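Local coordinates for protein putative adhesin (Komagataella phaffii, PDB 5FX8) that is a putative adhesion protein of the yeast cell surface, captured here as its N-terminal domain, and may mediate cell-cell interaction, at residues Q99-F110 with T309-V320; A41-N52 with H88-Q99. One frame throughout, in Å; residues are numbered along the deposited sequence.

Contact 1. Residues Q99-F110 with T309-V320; sequences QVITDLEGVVFF and TDTAAFEAFAAV
The Phe-314 ring carries Glu-105 O at its edge and is met obliquely by Leu-104 CD2, which lies 3.5 Å from Phe-314 CD1. Phe-317 is likewise approached at a slant, Ile-101 CG1 standing 3.4 Å from Phe-317 CE1. Asp-310 N lies over one face of Phe-109 and Thr-309 OG1 over one face of Phe-110. That hydroxyl donates to Phe-109 O at 2.6 Å, nearly in line with the C=O bond; chi1 of -174° sets it opposite its backbone N. Glu-105 O accepts twice, from Glu-315 N at 2.6 Å and from Ala-316 N on a lone pair, while Glu-105 N donates to Ala-316 O at 2.9 Å. Gly-106 has no side chain, and Phe-314 CD1 comes within 3.5 Å of Gly-106 CA. The Glu-105 carboxylate turns to Ser-32 and Thr-33. Ile-101, Leu-104, Phe-314 and Phe-317 share one face; Asp-103, Ala-316 and Ala-318 line the other. Strand 101-110 runs antiparallel to 312-314 (136°) and, past the corner at Glu-315, to 316-319 (158°). Classic beta bulges at Thr-102/Asp-103 opposite Ala-318 and Glu-315/Ala-316 opposite Glu-105 interrupt this pairing, which adds the C-terminal strand to the first cohesin-like domain's sheet, between 101-114 and the parallel 68-72.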
loop_
_atom_site.group_PDB
_atom_site.type_symbol
_atom_site.label_atom_id
_atom_site.label_comp_id
_atom_site.label_asym_id
_atom_site.label_seq_id
_atom_site.Cartn_x
_atom_site.Cartn_y
_atom_site.Cartn_z
ATOM N N GLN C 99 39.680 -84.398 -25.476
ATOM C CA GLN C 99 40.938 -83.640 -25.443
ATOM C C GLN C 99 40.967 -82.849 -24.135
ATOM O O GLN C 99 40.476 -81.726 -24.081
ATOM C CB GLN C 99 41.048 -82.708 -26.628
ATOM C CG GLN C 99 42.055 -83.109 -27.667
ATOM C CD GLN C 99 42.630 -81.923 -28.404
ATOM O OE1 GLN C 99 42.063 -80.860 -28.439
ATOM N NE2 GLN C 99 43.775 -82.105 -28.985
ATOM N N VAL C 100 41.574 -83.440 -23.106
ATOM C CA VAL C 100 41.743 -82.837 -21.786
ATOM C C VAL C 100 42.208 -81.382 -21.873
ATOM O O VAL C 100 43.126 -81.060 -22.631
ATOM C CB VAL C 100 42.739 -83.674 -20.966
ATOM C CG1 VAL C 100 42.980 -83.064 -19.618
ATOM C CG2 VAL C 100 42.227 -85.074 -20.796
ATOM N N ILE C 101 41.571 -80.490 -21.108
ATOM C CA ILE C 101 41.985 -79.090 -21.020
ATOM C C ILE C 101 42.836 -78.935 -19.774
ATOM O O ILE C 101 42.399 -79.276 -18.673
ATOM C CB ILE C 101 40.775 -78.140 -20.975
ATOM C CG1 ILE C 101 40.233 -77.842 -22.358
ATOM C CG2 ILE C 101 41.172 -76.816 -20.421
ATOM C CD1 ILE C 101 39.529 -78.940 -22.974
ATOM N N THR C 102 44.048 -78.416 -19.934
ATOM C CA THR C 102 44.926 -78.273 -18.782
ATOM C C THR C 102 44.728 -76.951 -18.051
ATOM O O THR C 102 44.781 -76.916 -16.818
ATOM C CB THR C 102 46.380 -78.397 -19.220
ATOM O OG1 THR C 102 46.823 -77.136 -19.722
ATOM C CG2 THR C 102 46.494 -79.406 -20.322
ATOM N N ASP C 103 44.507 -75.858 -18.785
ATOM C CA ASP C 103 44.396 -74.530 -18.205
ATOM C C ASP C 103 43.130 -73.848 -18.689
ATOM O O ASP C 103 42.762 -73.955 -19.861
ATOM C CB ASP C 103 45.604 -73.660 -18.559
ATOM C CG ASP C 103 46.888 -74.190 -17.980
ATOM O OD1 ASP C 103 46.824 -74.937 -16.980
ATOM O OD2 ASP C 103 47.963 -73.853 -18.518
ATOM N N LEU C 104 42.477 -73.128 -17.782
ATOM C CA LEU C 104 41.270 -72.385 -18.117
ATOM C C LEU C 104 41.191 -71.171 -17.212
ATOM O O LEU C 104 41.092 -71.327 -15.995
ATOM C CB LEU C 104 40.023 -73.248 -17.947
ATOM C CG LEU C 104 38.990 -73.284 -19.077
ATOM C CD1 LEU C 104 37.583 -73.289 -18.511
ATOM C CD2 LEU C 104 39.165 -72.167 -20.093
ATOM N N GLU C 105 41.224 -69.975 -17.798
ATOM C CA GLU C 105 41.000 -68.741 -17.055
ATOM C C GLU C 105 40.090 -67.842 -17.870
ATOM O O GLU C 105 40.444 -67.460 -18.987
ATOM C CB GLU C 105 42.309 -68.011 -16.754
ATOM C CG GLU C 105 43.271 -68.756 -15.870
ATOM C CD GLU C 105 42.729 -69.011 -14.481
ATOM O OE1 GLU C 105 41.818 -68.273 -14.038
ATOM O OE2 GLU C 105 43.225 -69.962 -13.832
ATOM N N GLY C 106 38.942 -67.479 -17.309
ATOM C CA GLY C 106 38.071 -66.541 -17.991
ATOM C C GLY C 106 36.835 -66.236 -17.178
ATOM O O GLY C 106 36.599 -66.816 -16.120
ATOM N N VAL C 107 36.043 -65.303 -17.693
ATOM C CA VAL C 107 34.773 -64.932 -17.084
ATOM C C VAL C 107 33.700 -64.903 -18.172
ATOM O O VAL C 107 33.816 -64.157 -19.151
ATOM C CB VAL C 107 34.842 -63.569 -16.364
ATOM C CG1 VAL C 107 33.509 -63.293 -15.696
ATOM C CG2 VAL C 107 35.980 -63.505 -15.354
ATOM N N VAL C 108 32.655 -65.698 -18.003
ATOM C CA VAL C 108 31.469 -65.591 -18.837
ATOM C C VAL C 108 30.417 -64.838 -18.041
ATOM O O VAL C 108 30.102 -65.205 -16.905
ATOM C CB VAL C 108 30.958 -66.975 -19.281
ATOM C CG1 VAL C 108 29.500 -66.900 -19.730
ATOM C CG2 VAL C 108 31.808 -67.524 -20.408
ATOM N N PHE C 109 29.888 -63.771 -18.617
ATOM C CA PHE C 109 28.826 -63.032 -17.963
ATOM C C PHE C 109 27.666 -62.810 -18.916
ATOM O O PHE C 109 27.827 -62.776 -20.137
ATOM C CB PHE C 109 29.326 -61.700 -17.402
ATOM C CG PHE C 109 29.567 -60.645 -18.426
ATOM C CD1 PHE C 109 28.536 -59.842 -18.866
ATOM C CD2 PHE C 109 30.842 -60.405 -18.891
ATOM C CE1 PHE C 109 28.756 -58.873 -19.788
ATOM C CE2 PHE C 109 31.067 -59.422 -19.809
ATOM C CZ PHE C 109 30.022 -58.655 -20.256
ATOM N N PHE C 110 26.493 -62.689 -18.337
ATOM C CA PHE C 110 25.306 -62.248 -19.032
ATOM C C PHE C 110 24.627 -61.170 -18.200
ATOM O O PHE C 110 24.787 -61.124 -16.979
ATOM C CB PHE C 110 24.334 -63.383 -19.259
ATOM C CG PHE C 110 24.868 -64.483 -20.095
ATOM C CD1 PHE C 110 24.793 -64.421 -21.476
ATOM C CD2 PHE C 110 25.411 -65.612 -19.508
ATOM C CE1 PHE C 110 25.257 -65.472 -22.261
ATOM C CE2 PHE C 110 25.880 -66.659 -20.283
ATOM C CZ PHE C 110 25.808 -66.586 -21.658
ATOM N N THR C 309 26.447 -60.044 -23.523
ATOM C CA THR C 309 27.584 -60.790 -23.019
ATOM C C THR C 309 28.856 -60.233 -23.648
ATOM O O THR C 309 28.836 -59.177 -24.272
ATOM C CB THR C 309 27.397 -62.285 -23.285
ATOM O OG1 THR C 309 28.467 -62.978 -22.658
ATOM C CG2 THR C 309 27.428 -62.576 -24.753
ATOM N N ASP C 310 29.975 -60.928 -23.458
ATOM C CA ASP C 310 31.230 -60.608 -24.142
ATOM C C ASP C 310 31.908 -61.912 -24.535
ATOM O O ASP C 310 32.370 -62.662 -23.672
ATOM C CB ASP C 310 32.160 -59.758 -23.278
ATOM C CG ASP C 310 33.479 -59.392 -24.001
ATOM O OD1 ASP C 310 33.647 -59.720 -25.205
ATOM O OD2 ASP C 310 34.349 -58.734 -23.378
ATOM N N THR C 311 32.007 -62.166 -25.838
ATOM C CA THR C 311 32.511 -63.455 -26.276
ATOM C C THR C 311 34.008 -63.594 -26.092
ATOM O O THR C 311 34.497 -64.720 -26.034
ATOM C CB THR C 311 32.145 -63.709 -27.724
ATOM O OG1 THR C 311 32.819 -62.770 -28.568
ATOM C CG2 THR C 311 30.683 -63.571 -27.875
ATOM N N ALA C 312 34.746 -62.493 -25.984
ATOM C CA ALA C 312 36.185 -62.558 -25.728
ATOM C C ALA C 312 36.407 -62.732 -24.227
ATOM O O ALA C 312 36.844 -61.829 -23.516
ATOM C CB ALA C 312 36.879 -61.314 -26.254
ATOM N N ALA C 313 36.115 -63.939 -23.752
ATOM C CA ALA C 313 35.908 -64.159 -22.334
ATOM C C ALA C 313 37.063 -64.833 -21.617
ATOM O O ALA C 313 37.145 -64.720 -20.395
ATOM C CB ALA C 313 34.654 -64.999 -22.126
ATOM N N PHE C 314 37.950 -65.529 -22.315
ATOM C CA PHE C 314 38.966 -66.340 -21.661
ATOM C C PHE C 314 40.373 -65.817 -21.931
ATOM O O PHE C 314 40.730 -65.516 -23.070
ATOM C CB PHE C 314 38.859 -67.799 -22.103
ATOM C CG PHE C 314 37.625 -68.488 -21.605
ATOM C CD1 PHE C 314 37.613 -69.096 -20.376
ATOM C CD2 PHE C 314 36.478 -68.504 -22.363
ATOM C CE1 PHE C 314 36.492 -69.720 -19.921
ATOM C CE2 PHE C 314 35.354 -69.114 -21.904
ATOM C CZ PHE C 314 35.359 -69.728 -20.681
ATOM N N GLU C 315 41.173 -65.740 -20.866
ATOM C CA GLU C 315 42.555 -65.281 -20.927
ATOM C C GLU C 315 43.574 -66.408 -21.027
ATOM O O GLU C 315 44.668 -66.181 -21.540
ATOM C CB GLU C 315 42.892 -64.436 -19.692
ATOM C CG GLU C 315 41.866 -63.367 -19.374
ATOM C CD GLU C 315 42.413 -62.267 -18.484
ATOM O OE1 GLU C 315 42.494 -62.466 -17.256
ATOM O OE2 GLU C 315 42.753 -61.200 -19.019
ATOM N N ALA C 316 43.266 -67.601 -20.523
ATOM C CA ALA C 316 44.188 -68.727 -20.567
ATOM C C ALA C 316 43.433 -69.968 -20.982
ATOM O O ALA C 316 42.331 -70.222 -20.494
ATOM C CB ALA C 316 44.853 -69.002 -19.221
ATOM N N PHE C 317 44.049 -70.748 -21.861
ATOM C CA PHE C 317 43.420 -71.953 -22.374
ATOM C C PHE C 317 44.451 -72.863 -23.018
ATOM O O PHE C 317 45.300 -72.385 -23.772
ATOM C CB PHE C 317 42.348 -71.576 -23.380
ATOM C CG PHE C 317 41.632 -72.740 -23.955
ATOM C CD1 PHE C 317 40.975 -73.633 -23.143
ATOM C CD2 PHE C 317 41.612 -72.939 -25.316
ATOM C CE1 PHE C 317 40.303 -74.703 -23.675
ATOM C CE2 PHE C 317 40.939 -74.010 -25.863
ATOM C CZ PHE C 317 40.282 -74.899 -25.034
ATOM N N ALA C 318 44.378 -74.164 -22.738
ATOM C CA ALA C 318 45.343 -75.120 -23.265
ATOM C C ALA C 318 44.777 -76.529 -23.153
ATOM O O ALA C 318 44.158 -76.871 -22.144
ATOM C CB ALA C 318 46.676 -75.028 -22.521
ATOM N N ALA C 319 45.005 -77.341 -24.190
ATOM C CA ALA C 319 44.553 -78.727 -24.255
ATOM C C ALA C 319 45.688 -79.619 -24.741
ATOM O O ALA C 319 46.734 -79.144 -25.186
ATOM C CB ALA C 319 43.341 -78.885 -25.180
ATOM N N VAL C 320 45.466 -80.928 -24.678
ATOM C CA VAL C 320 46.507 -81.888 -25.022
ATOM C C VAL C 320 46.387 -82.387 -26.454
ATOM O O VAL C 320 45.294 -82.487 -27.001
ATOM C CB VAL C 320 46.486 -83.067 -24.060
ATOM C CG1 VAL C 320 46.510 -82.564 -22.633
ATOM C CG2 VAL C 320 45.266 -83.937 -24.318
#

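Contact 2. Residues A41-N52 with H88-Q99; sequences AGDATIEVSIPN and HVLTFTFSDPGQ
With chi1 of -65° Phe-94 CG stands opposite its carbonyl carbon, and the ring is laid against Ala-41, whose CB sits over one face in a CH-pi contact, 3.5 Å from Phe-94 CG. The edge of the same ring receives Ala-44 O and Ile-46 CD1, the latter 3.7 Å from Phe-94 CE1. Phe-92 takes a similar first torsion, and Ile-46 O comes to its edge in the ring plane while Val-48 CG2 approaches obliquely. At the far end Asn-52 OD1 lies over the centre of the His-88 ring, with amide and ring planes 69° apart, and Ile-50 CD1 packs on Leu-90 CB at 3.6 Å. The backbones form a regular antiparallel strand pair of the first cohesin-like domain: Ile-46 and Phe-92 exchange two bonds, Phe-92 N reaching Ile-46 O at 2.8 Å, and Val-48 and Leu-90 do the same. Thr-45, Glu-47, Ser-49, Thr-91 and Thr-93 make one side largely polar, with Thr-45 and Glu-47 exposed; there Glu-47 CB touches Val-89 CG1 at 3.7 Å. Ile-46, Val-48, Leu-90 and Phe-92 form the other, buried and apolar, face, turned to the aromatic interior, where Phe-29 and Phe-31 of strand 25-31 meet Phe-92 edge-to-face. Strand 77-84 continues the sheet through backbone bonds to Thr-91 and Thr-93, strand 101-114 packs against Phe-92 and Phe-94, and strand 126-132 borders 45-49, where Glu-132 N donates to Ser-49 OG and the two backbones are hydrogen-bonded as well.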
loop_
_atom_site.group_PDB
_atom_site.type_symbol
_atom_site.label_atom_id
_atom_site.label_comp_id
_atom_site.label_asym_id
_atom_site.label_seq_id
_atom_site.Cartn_x
_atom_site.Cartn_y
_atom_site.Cartn_z
ATOM N N ALA C 41 36.904 -81.831 -20.503
ATOM C CA ALA C 41 36.497 -81.112 -21.710
ATOM C C ALA C 41 37.285 -81.589 -22.958
ATOM O O ALA C 41 38.295 -82.241 -22.739
ATOM C CB ALA C 41 36.659 -79.627 -21.470
ATOM N N GLY C 42 36.891 -81.345 -24.231
ATOM C CA GLY C 42 35.685 -80.670 -24.707
ATOM C C GLY C 42 34.422 -81.338 -24.264
ATOM O O GLY C 42 34.089 -81.198 -23.117
ATOM N N ASP C 43 33.724 -82.049 -25.132
ATOM C CA ASP C 43 32.650 -82.985 -24.784
ATOM C C ASP C 43 31.903 -82.760 -23.447
ATOM O O ASP C 43 30.784 -83.253 -23.260
ATOM C CB ASP C 43 33.227 -84.437 -24.883
ATOM C CG ASP C 43 34.294 -84.755 -23.855
ATOM O OD1 ASP C 43 34.267 -84.109 -22.769
ATOM O OD2 ASP C 43 35.083 -85.710 -24.142
ATOM N N ALA C 44 32.524 -82.034 -22.517
ATOM C CA ALA C 44 32.094 -81.894 -21.133
ATOM C C ALA C 44 31.126 -80.739 -20.961
ATOM O O ALA C 44 31.251 -79.694 -21.598
ATOM C CB ALA C 44 33.299 -81.672 -20.216
ATOM N N THR C 45 30.166 -80.933 -20.080
ATOM C CA THR C 45 29.114 -79.964 -19.862
ATOM C C THR C 45 29.102 -79.579 -18.395
ATOM O O THR C 45 29.414 -80.395 -17.525
ATOM C CB THR C 45 27.775 -80.527 -20.277
ATOM O OG1 THR C 45 27.575 -81.765 -19.587
ATOM C CG2 THR C 45 27.745 -80.773 -21.789
ATOM N N ILE C 46 28.780 -78.322 -18.137
ATOM C CA ILE C 46 28.649 -77.800 -16.792
ATOM C C ILE C 46 27.286 -77.147 -16.706
ATOM O O ILE C 46 27.022 -76.166 -17.409
ATOM C CB ILE C 46 29.752 -76.792 -16.452
ATOM C CG1 ILE C 46 31.114 -77.382 -16.781
ATOM C CG2 ILE C 46 29.675 -76.424 -14.999
ATOM C CD1 ILE C 46 32.260 -76.517 -16.404
ATOM N N GLU C 47 26.421 -77.693 -15.869
ATOM C CA GLU C 47 25.067 -77.195 -15.716
ATOM C C GLU C 47 24.972 -76.316 -14.476
ATOM O O GLU C 47 25.362 -76.740 -13.384
ATOM C CB GLU C 47 24.094 -78.359 -15.643
ATOM C CG GLU C 47 24.016 -79.091 -16.932
ATOM C CD GLU C 47 22.824 -79.989 -16.980
ATOM O OE1 GLU C 47 22.430 -80.480 -15.904
ATOM O OE2 GLU C 47 22.265 -80.183 -18.081
ATOM N N VAL C 48 24.462 -75.095 -14.650
ATOM C CA VAL C 48 24.272 -74.136 -13.562
ATOM C C VAL C 48 22.846 -73.623 -13.623
ATOM O O VAL C 48 22.409 -73.110 -14.656
ATOM C CB VAL C 48 25.236 -72.934 -13.616
ATOM C CG1 VAL C 48 25.100 -72.142 -12.348
ATOM C CG2 VAL C 48 26.652 -73.356 -13.769
ATOM N N SER C 49 22.129 -73.741 -12.523
ATOM C CA SER C 49 20.757 -73.276 -12.512
ATOM C C SER C 49 20.748 -71.792 -12.197
ATOM O O SER C 49 21.557 -71.308 -11.409
ATOM C CB SER C 49 19.935 -74.045 -11.496
ATOM O OG SER C 49 20.407 -73.768 -10.200
ATOM N N ILE C 50 19.876 -71.066 -12.872
ATOM C CA ILE C 50 19.681 -69.641 -12.644
ATOM C C ILE C 50 18.407 -69.489 -11.823
ATOM O O ILE C 50 17.389 -70.090 -12.178
ATOM C CB ILE C 50 19.580 -68.866 -13.975
ATOM C CG1 ILE C 50 20.958 -68.481 -14.520
ATOM C CG2 ILE C 50 18.758 -67.600 -13.813
ATOM C CD1 ILE C 50 21.779 -69.623 -14.972
ATOM N N PRO C 51 18.426 -68.746 -10.720
ATOM C CA PRO C 51 17.211 -68.587 -9.914
ATOM C C PRO C 51 16.099 -67.914 -10.694
ATOM O O PRO C 51 16.338 -67.035 -11.511
ATOM C CB PRO C 51 17.677 -67.714 -8.747
ATOM C CG PRO C 51 18.905 -67.070 -9.214
ATOM C CD PRO C 51 19.566 -68.028 -10.137
ATOM N N ASN C 52 14.863 -68.322 -10.417
ATOM C CA ASN C 52 13.727 -67.851 -11.207
ATOM C C ASN C 52 13.572 -66.335 -11.200
ATOM O O ASN C 52 12.899 -65.799 -12.078
ATOM C CB ASN C 52 12.446 -68.496 -10.704
ATOM C CG ASN C 52 12.530 -69.991 -10.720
ATOM O OD1 ASN C 52 13.164 -70.558 -11.605
ATOM N ND2 ASN C 52 11.922 -70.646 -9.737
ATOM N N HIS C 88 15.410 -73.793 -16.254
ATOM C CA HIS C 88 16.214 -72.690 -15.727
ATOM C C HIS C 88 17.653 -73.120 -15.469
ATOM O O HIS C 88 18.277 -72.725 -14.490
ATOM C CB HIS C 88 15.570 -72.068 -14.489
ATOM C CG HIS C 88 14.276 -71.386 -14.792
ATOM N ND1 HIS C 88 14.167 -70.019 -14.925
ATOM C CD2 HIS C 88 13.044 -71.886 -15.044
ATOM C CE1 HIS C 88 12.919 -69.705 -15.227
ATOM N NE2 HIS C 88 12.215 -70.820 -15.298
ATOM N N VAL C 89 18.206 -73.889 -16.395
ATOM C CA VAL C 89 19.549 -74.429 -16.266
ATOM C C VAL C 89 20.394 -73.917 -17.415
ATOM O O VAL C 89 20.015 -74.056 -18.582
ATOM C CB VAL C 89 19.537 -75.964 -16.253
ATOM C CG1 VAL C 89 20.960 -76.490 -16.377
ATOM C CG2 VAL C 89 18.845 -76.464 -14.994
ATOM N N LEU C 90 21.538 -73.345 -17.092
ATOM C CA LEU C 90 22.469 -72.888 -18.105
ATOM C C LEU C 90 23.526 -73.965 -18.308
ATOM O O LEU C 90 24.134 -74.418 -17.339
ATOM C CB LEU C 90 23.104 -71.564 -17.683
ATOM C CG LEU C 90 23.994 -70.852 -18.696
ATOM C CD1 LEU C 90 23.189 -70.471 -19.913
ATOM C CD2 LEU C 90 24.662 -69.638 -18.110
ATOM N N THR C 91 23.735 -74.389 -19.551
ATOM C CA THR C 91 24.697 -75.442 -19.842
ATOM C C THR C 91 25.897 -74.868 -20.574
ATOM O O THR C 91 25.751 -74.264 -21.632
ATOM C CB THR C 91 24.074 -76.551 -20.683
ATOM O OG1 THR C 91 22.870 -77.011 -20.068
ATOM C CG2 THR C 91 25.043 -77.696 -20.803
ATOM N N PHE C 92 27.082 -75.074 -20.035
ATOM C CA PHE C 92 28.294 -74.733 -20.758
ATOM C C PHE C 92 28.811 -76.006 -21.407
ATOM O O PHE C 92 28.894 -77.046 -20.755
ATOM C CB PHE C 92 29.346 -74.140 -19.826
ATOM C CG PHE C 92 28.916 -72.880 -19.129
ATOM C CD1 PHE C 92 28.054 -72.914 -18.053
ATOM C CD2 PHE C 92 29.414 -71.668 -19.516
ATOM C CE1 PHE C 92 27.678 -71.759 -17.414
ATOM C CE2 PHE C 92 29.045 -70.533 -18.878
ATOM C CZ PHE C 92 28.174 -70.574 -17.829
ATOM N N THR C 93 29.126 -75.935 -22.691
ATOM C CA THR C 93 29.573 -77.095 -23.448
ATOM C C THR C 93 30.880 -76.771 -24.151
ATOM O O THR C 93 30.897 -75.988 -25.098
ATOM C CB THR C 93 28.517 -77.511 -24.449
ATOM O OG1 THR C 93 27.318 -77.828 -23.743
ATOM C CG2 THR C 93 28.983 -78.700 -25.219
ATOM N N PHE C 94 31.964 -77.390 -23.711
ATOM C CA PHE C 94 33.258 -77.139 -24.318
ATOM C C PHE C 94 33.357 -77.773 -25.705
ATOM O O PHE C 94 32.675 -78.751 -26.014
ATOM C CB PHE C 94 34.352 -77.669 -23.412
ATOM C CG PHE C 94 34.440 -76.970 -22.098
ATOM C CD1 PHE C 94 33.623 -77.324 -21.051
ATOM C CD2 PHE C 94 35.367 -75.974 -21.896
ATOM C CE1 PHE C 94 33.728 -76.677 -19.835
ATOM C CE2 PHE C 94 35.468 -75.340 -20.690
ATOM C CZ PHE C 94 34.655 -75.684 -19.668
ATOM N N SER C 95 34.239 -77.216 -26.537
ATOM C CA SER C 95 34.284 -77.512 -27.980
ATOM C C SER C 95 35.643 -78.098 -28.360
ATOM O O SER C 95 36.413 -77.523 -29.140
ATOM C CB SER C 95 33.978 -76.227 -28.786
ATOM O OG SER C 95 32.870 -75.495 -28.258
ATOM N N ASP C 96 35.945 -79.293 -27.812
ATOM C CA ASP C 96 37.304 -79.840 -27.864
ATOM C C ASP C 96 37.269 -81.376 -27.784
ATOM O O ASP C 96 37.241 -81.932 -26.648
ATOM C CB ASP C 96 38.186 -79.303 -26.765
ATOM C CG ASP C 96 39.507 -78.847 -27.329
ATOM O OD1 ASP C 96 39.723 -78.881 -28.539
ATOM O OD2 ASP C 96 40.328 -78.418 -26.483
ATOM N N PRO C 97 37.315 -82.093 -28.900
ATOM C CA PRO C 97 36.884 -83.460 -28.915
ATOM C C PRO C 97 37.905 -84.341 -28.189
ATOM O O PRO C 97 39.106 -84.312 -28.515
ATOM C CB PRO C 97 36.844 -83.737 -30.356
ATOM C CG PRO C 97 37.913 -82.851 -31.026
ATOM C CD PRO C 97 38.045 -81.652 -30.130
ATOM N N GLY C 98 37.417 -85.237 -27.295
ATOM C CA GLY C 98 38.149 -86.039 -26.421
ATOM C C GLY C 98 39.544 -85.482 -26.247
ATOM O O GLY C 98 40.496 -85.944 -26.894
ATOM N N GLN C 99 39.680 -84.398 -25.476
ATOM C CA GLN C 99 40.938 -83.640 -25.443
ATOM C C GLN C 99 40.967 -82.849 -24.135
ATOM O O GLN C 99 40.476 -81.726 -24.081
ATOM C CB GLN C 99 41.048 -82.708 -26.628
ATOM C CG GLN C 99 42.055 -83.109 -27.667
ATOM C CD GLN C 99 42.630 -81.923 -28.404
ATOM O OE1 GLN C 99 42.063 -80.860 -28.439
ATOM N NE2 GLN C 99 43.775 -82.105 -28.985
#

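In the fold
After strands 4-11, 18-19 and 25-31 the chain forms strand 45-49, then passes through 54-55, 68-72 and 77-84 before strand 89-94 returns to pair with it, so contact 2 closes a short loop within the first cohesin-like domain. Strand 101-114 follows directly, and Gln-99 is shared by both contacts. The chain then crosses the whole second cohesin-like region before contact 1 adds its C-terminal strand 312-319 to the same sheet that contact 2 reaches, a long-range closure. The two loops are in series, neither nesting nor crossing. Their centres lie about 13 Å apart, and they touch where Ile-101 meets Ala-41, Leu-104 meets Phe-94 and Ala-319 meets Asp-96.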